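Long-range contact in major capsid protein (Paramecium bursaria Chlorella virus 1, PDB 5TIP), which self-assembles as trimers into the icosahedral capsid of a large DNA virus, forming its glycosylated outer shell: residues Thr302-Ser314 / Ile342-Ser354. Residues are numbered along the deposited sequence; the frame is centred on the assembly and turned at random.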
loop_
_atom_site.group_PDB
_atom_site.type_symbol
_atom_site.label_atom_id
_atom_site.label_comp_id
_atom_site.label_asym_id
_atom_site.label_seq_id
_atom_site.Cartn_x
_atom_site.Cartn_y
_atom_site.Cartn_z
ATOM N N THR A 302 9.726 -5.357 -20.203
ATOM C CA THR A 302 11.164 -5.107 -20.167
ATOM C C THR A 302 11.731 -5.294 -18.765
ATOM O O THR A 302 12.843 -5.813 -18.603
ATOM C CB THR A 302 11.457 -3.696 -20.681
ATOM O OG1 THR A 302 11.043 -3.590 -22.049
ATOM C CG2 THR A 302 12.938 -3.382 -20.589
ATOM N N GLY A 303 10.983 -4.895 -17.742
ATOM C CA GLY A 303 11.455 -5.060 -16.385
ATOM C C GLY A 303 11.379 -6.501 -15.917
ATOM O O GLY A 303 10.715 -7.352 -16.509
ATOM N N THR A 304 12.096 -6.777 -14.830
ATOM C CA THR A 304 12.092 -8.105 -14.233
ATOM C C THR A 304 12.507 -7.989 -12.774
ATOM O O THR A 304 13.124 -7.004 -12.360
ATOM C CB THR A 304 13.029 -9.069 -14.971
ATOM O OG1 THR A 304 12.847 -10.395 -14.465
ATOM C CG2 THR A 304 14.479 -8.662 -14.765
ATOM N N TYR A 305 12.156 -9.013 -12.002
ATOM C CA TYR A 305 12.599 -9.141 -10.622
ATOM C C TYR A 305 13.672 -10.205 -10.459
ATOM O O TYR A 305 14.125 -10.450 -9.336
ATOM C CB TYR A 305 11.411 -9.450 -9.704
ATOM C CG TYR A 305 10.409 -8.322 -9.616
ATOM C CD1 TYR A 305 10.721 -7.144 -8.952
ATOM C CD2 TYR A 305 9.151 -8.435 -10.192
ATOM C CE1 TYR A 305 9.813 -6.107 -8.869
ATOM C CE2 TYR A 305 8.234 -7.403 -10.110
ATOM C CZ TYR A 305 8.572 -6.241 -9.447
ATOM O OH TYR A 305 7.669 -5.206 -9.359
ATOM N N ASN A 306 14.094 -10.836 -11.551
ATOM C CA ASN A 306 15.054 -11.931 -11.496
ATOM C C ASN A 306 16.449 -11.355 -11.293
ATOM O O ASN A 306 16.998 -10.708 -12.190
ATOM C CB ASN A 306 14.981 -12.758 -12.774
ATOM C CG ASN A 306 15.622 -14.117 -12.620
ATOM O OD1 ASN A 306 16.467 -14.320 -11.750
ATOM N ND2 ASN A 306 15.222 -15.059 -13.465
ATOM N N GLU A 307 17.017 -11.583 -10.106
ATOM C CA GLU A 307 18.368 -11.107 -9.825
ATOM C C GLU A 307 19.399 -11.792 -10.714
ATOM O O GLU A 307 20.456 -11.216 -10.996
ATOM C CB GLU A 307 18.692 -11.323 -8.344
ATOM C CG GLU A 307 20.146 -11.087 -7.965
ATOM C CD GLU A 307 20.608 -9.666 -8.235
ATOM O OE1 GLU A 307 19.760 -8.744 -8.230
ATOM O OE2 GLU A 307 21.822 -9.472 -8.459
ATOM N N GLN A 308 19.104 -13.009 -11.181
ATOM C CA GLN A 308 20.040 -13.733 -12.031
ATOM C C GLN A 308 20.361 -12.973 -13.312
ATOM O O GLN A 308 21.426 -13.190 -13.900
ATOM C CB GLN A 308 19.475 -15.116 -12.369
ATOM C CG GLN A 308 20.474 -16.060 -13.011
ATOM C CD GLN A 308 21.469 -16.608 -12.008
ATOM O OE1 GLN A 308 21.121 -17.426 -11.156
ATOM N NE2 GLN A 308 22.711 -16.145 -12.091
ATOM N N LEU A 309 19.471 -12.089 -13.754
ATOM C CA LEU A 309 19.676 -11.308 -14.966
ATOM C C LEU A 309 20.304 -9.942 -14.707
ATOM O O LEU A 309 20.553 -9.202 -15.664
ATOM C CB LEU A 309 18.350 -11.134 -15.715
ATOM C CG LEU A 309 17.632 -12.423 -16.126
ATOM C CD1 LEU A 309 16.332 -12.108 -16.846
ATOM C CD2 LEU A 309 18.533 -13.279 -17.001
ATOM N N ALA A 310 20.556 -9.586 -13.448
ATOM C CA ALA A 310 21.279 -8.361 -13.140
ATOM C C ALA A 310 22.782 -8.591 -13.274
ATOM O O ALA A 310 23.268 -9.725 -13.230
ATOM C CB ALA A 310 20.932 -7.871 -11.734
ATOM N N VAL A 311 23.526 -7.498 -13.437
ATOM C CA VAL A 311 24.925 -7.620 -13.836
ATOM C C VAL A 311 25.870 -7.371 -12.665
ATOM O O VAL A 311 26.987 -7.901 -12.632
ATOM C CB VAL A 311 25.232 -6.675 -15.013
ATOM C CG1 VAL A 311 25.171 -5.216 -14.582
ATOM C CG2 VAL A 311 26.572 -7.017 -15.652
ATOM N N LEU A 312 25.437 -6.571 -11.692
ATOM C CA LEU A 312 26.313 -6.172 -10.597
ATOM C C LEU A 312 26.453 -7.309 -9.590
ATOM O O LEU A 312 25.454 -7.824 -9.080
ATOM C CB LEU A 312 25.778 -4.915 -9.913
ATOM C CG LEU A 312 26.674 -4.339 -8.812
ATOM C CD1 LEU A 312 28.051 -3.973 -9.354
ATOM C CD2 LEU A 312 26.023 -3.139 -8.138
ATOM N N ASP A 313 27.696 -7.703 -9.314
ATOM C CA ASP A 313 27.963 -8.746 -8.329
ATOM C C ASP A 313 28.108 -8.184 -6.920
ATOM O O ASP A 313 27.463 -8.672 -5.988
ATOM C CB ASP A 313 29.225 -9.530 -8.701
ATOM C CG ASP A 313 29.582 -10.575 -7.664
ATOM O OD1 ASP A 313 28.686 -11.354 -7.275
ATOM O OD2 ASP A 313 30.753 -10.617 -7.233
ATOM N N SER A 314 28.954 -7.172 -6.746
ATOM C CA SER A 314 29.155 -6.565 -5.439
ATOM C C SER A 314 29.500 -5.096 -5.624
ATOM O O SER A 314 29.866 -4.659 -6.717
ATOM C CB SER A 314 30.253 -7.285 -4.648
ATOM O OG SER A 314 31.506 -7.190 -5.305
ATOM N N ILE A 342 12.284 2.015 2.205
ATOM C CA ILE A 342 11.189 2.383 1.314
ATOM C C ILE A 342 9.927 1.583 1.619
ATOM O O ILE A 342 8.860 2.156 1.861
ATOM C CB ILE A 342 11.592 2.220 -0.171
ATOM C CG1 ILE A 342 12.756 3.149 -0.516
ATOM C CG2 ILE A 342 10.406 2.503 -1.076
ATOM C CD1 ILE A 342 13.235 3.021 -1.948
ATOM N N GLY A 343 10.030 0.258 1.609
ATOM C CA GLY A 343 8.886 -0.585 1.888
ATOM C C GLY A 343 8.062 -0.966 0.682
ATOM O O GLY A 343 6.851 -1.182 0.814
ATOM N N GLY A 344 8.673 -1.050 -0.495
ATOM C CA GLY A 344 7.987 -1.514 -1.685
ATOM C C GLY A 344 8.690 -2.712 -2.286
ATOM O O GLY A 344 9.144 -3.599 -1.559
ATOM N N VAL A 345 8.790 -2.754 -3.612
ATOM C CA VAL A 345 9.574 -3.770 -4.305
ATOM C C VAL A 345 10.240 -3.111 -5.505
ATOM O O VAL A 345 9.609 -2.330 -6.226
ATOM C CB VAL A 345 8.725 -4.989 -4.727
ATOM C CG1 VAL A 345 7.713 -4.625 -5.803
ATOM C CG2 VAL A 345 9.623 -6.124 -5.193
ATOM N N THR A 346 11.524 -3.392 -5.695
ATOM C CA THR A 346 12.305 -2.767 -6.742
ATOM C C THR A 346 12.745 -3.818 -7.751
ATOM O O THR A 346 13.323 -4.842 -7.357
ATOM C CB THR A 346 13.536 -2.054 -6.160
ATOM O OG1 THR A 346 13.107 -0.974 -5.322
ATOM C CG2 THR A 346 14.410 -1.504 -7.272
ATOM N N PRO A 347 12.490 -3.614 -9.041
ATOM C CA PRO A 347 12.919 -4.599 -10.038
ATOM C C PRO A 347 14.435 -4.715 -10.084
ATOM O O PRO A 347 15.164 -3.788 -9.721
ATOM C CB PRO A 347 12.359 -4.042 -11.352
ATOM C CG PRO A 347 12.187 -2.580 -11.098
ATOM C CD PRO A 347 11.797 -2.469 -9.656
ATOM N N ALA A 348 14.902 -5.880 -10.522
ATOM C CA ALA A 348 16.332 -6.124 -10.614
ATOM C C ALA A 348 16.984 -5.126 -11.563
ATOM O O ALA A 348 16.378 -4.674 -12.537
ATOM C CB ALA A 348 16.601 -7.555 -11.082
ATOM N N GLY A 349 18.234 -4.781 -11.266
ATOM C CA GLY A 349 18.976 -3.836 -12.066
ATOM C C GLY A 349 18.928 -2.406 -11.578
ATOM O O GLY A 349 19.641 -1.558 -12.128
ATOM N N VAL A 350 18.115 -2.111 -10.568
ATOM C CA VAL A 350 18.047 -0.789 -9.956
ATOM C C VAL A 350 18.547 -0.915 -8.526
ATOM O O VAL A 350 18.090 -1.784 -7.776
ATOM C CB VAL A 350 16.619 -0.217 -9.995
ATOM C CG1 VAL A 350 16.596 1.182 -9.405
ATOM C CG2 VAL A 350 16.090 -0.206 -11.418
ATOM N N TYR A 351 19.486 -0.050 -8.150
ATOM C CA TYR A 351 20.172 -0.163 -6.873
ATOM C C TYR A 351 20.067 1.146 -6.105
ATOM O O TYR A 351 19.934 2.223 -6.691
ATOM C CB TYR A 351 21.640 -0.546 -7.069
ATOM C CG TYR A 351 21.831 -1.754 -7.958
ATOM C CD1 TYR A 351 21.809 -3.038 -7.429
ATOM C CD2 TYR A 351 22.022 -1.612 -9.326
ATOM C CE1 TYR A 351 21.978 -4.144 -8.237
ATOM C CE2 TYR A 351 22.190 -2.713 -10.141
ATOM C CZ TYR A 351 22.167 -3.975 -9.590
ATOM O OH TYR A 351 22.336 -5.075 -10.398
ATOM N N LEU A 352 20.133 1.034 -4.780
ATOM C CA LEU A 352 19.955 2.168 -3.888
ATOM C C LEU A 352 20.898 2.047 -2.703
ATOM O O LEU A 352 21.107 0.952 -2.174
ATOM C CB LEU A 352 18.506 2.249 -3.386
ATOM C CG LEU A 352 18.192 3.218 -2.243
ATOM C CD1 LEU A 352 18.104 4.650 -2.753
ATOM C CD2 LEU A 352 16.913 2.814 -1.527
ATOM N N TYR A 353 21.470 3.175 -2.293
ATOM C CA TYR A 353 22.099 3.301 -0.985
ATOM C C TYR A 353 21.609 4.590 -0.352
ATOM O O TYR A 353 21.834 5.676 -0.894
ATOM C CB TYR A 353 23.627 3.294 -1.069
ATOM C CG TYR A 353 24.263 3.310 0.303
ATOM C CD1 TYR A 353 24.310 2.159 1.078
ATOM C CD2 TYR A 353 24.794 4.479 0.833
ATOM C CE1 TYR A 353 24.876 2.168 2.337
ATOM C CE2 TYR A 353 25.365 4.498 2.092
ATOM C CZ TYR A 353 25.403 3.338 2.839
ATOM O OH TYR A 353 25.969 3.348 4.093
ATOM N N SER A 354 20.944 4.470 0.791
ATOM C CA SER A 354 20.310 5.603 1.446
ATOM C C SER A 354 21.162 6.086 2.610
ATOM O O SER A 354 21.598 5.286 3.445
ATOM C CB SER A 354 18.912 5.225 1.939
ATOM O OG SER A 354 18.303 6.309 2.616
HETATM O O HOH W 1 14.489 -4.646 -14.412
HETATM O O HOH W 2 23.086 -7.070 -9.224
HETATM O O HOH W 3 19.401 -6.090 -8.864
HETATM O O HOH W 4 22.085 -5.244 -13.715
#
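In the second jelly roll of this double-jelly-roll capsid protein, a type II beta turn, Pro347 to Val350, meets the loop that leads into strand 312-319. Ala348 N, within the turn, gives a hydrogen bond of 2.8 Å to Thr304 O; the donor lies in the plane of the Thr304 carbonyl, although the bond is bent to 137° at the hydrogen. Water 1 ties the same two residues together a second time, accepting from Thr304 N and donating to Ala348 O. The methyl of Ala348 points into the bend of 302-314, with CB 3.4 Å from Asn306 O, a carbonyl that accepts the backbone hydrogen bond of Leu309 N in the short 3-10 segment.

Beside this bond, with CG anti to the carbonyl carbon (chi1 -66°), the Tyr305 ring is carried against the residues leading into the turn, although its CB bond points away from them. CD1 lies 3.5 Å from Pro347 CA, Thr346 O sits at the ring edge, and the Val345 side chain crosses at about a right angle, CG2 3.7 Å from Tyr305 CE1. Tyr126 of the second subunit packs edge-to-face with this tyrosine, which places this end of the contact at the trimer interface.

At the other end, Tyr351 links strand 350-354, of one sheet, to strand 312-319, of another. Water 2 donates to Glu307 OE2, a carboxylate oxygen also salt-bridged to Lys383, while water 3 connects Glu307 OE1 to Gly349 N. Leu312 CD2 sits over one face of the Tyr351 ring in a CH-pi contact, 4.1 Å from the centroid and 6° off the ring normal.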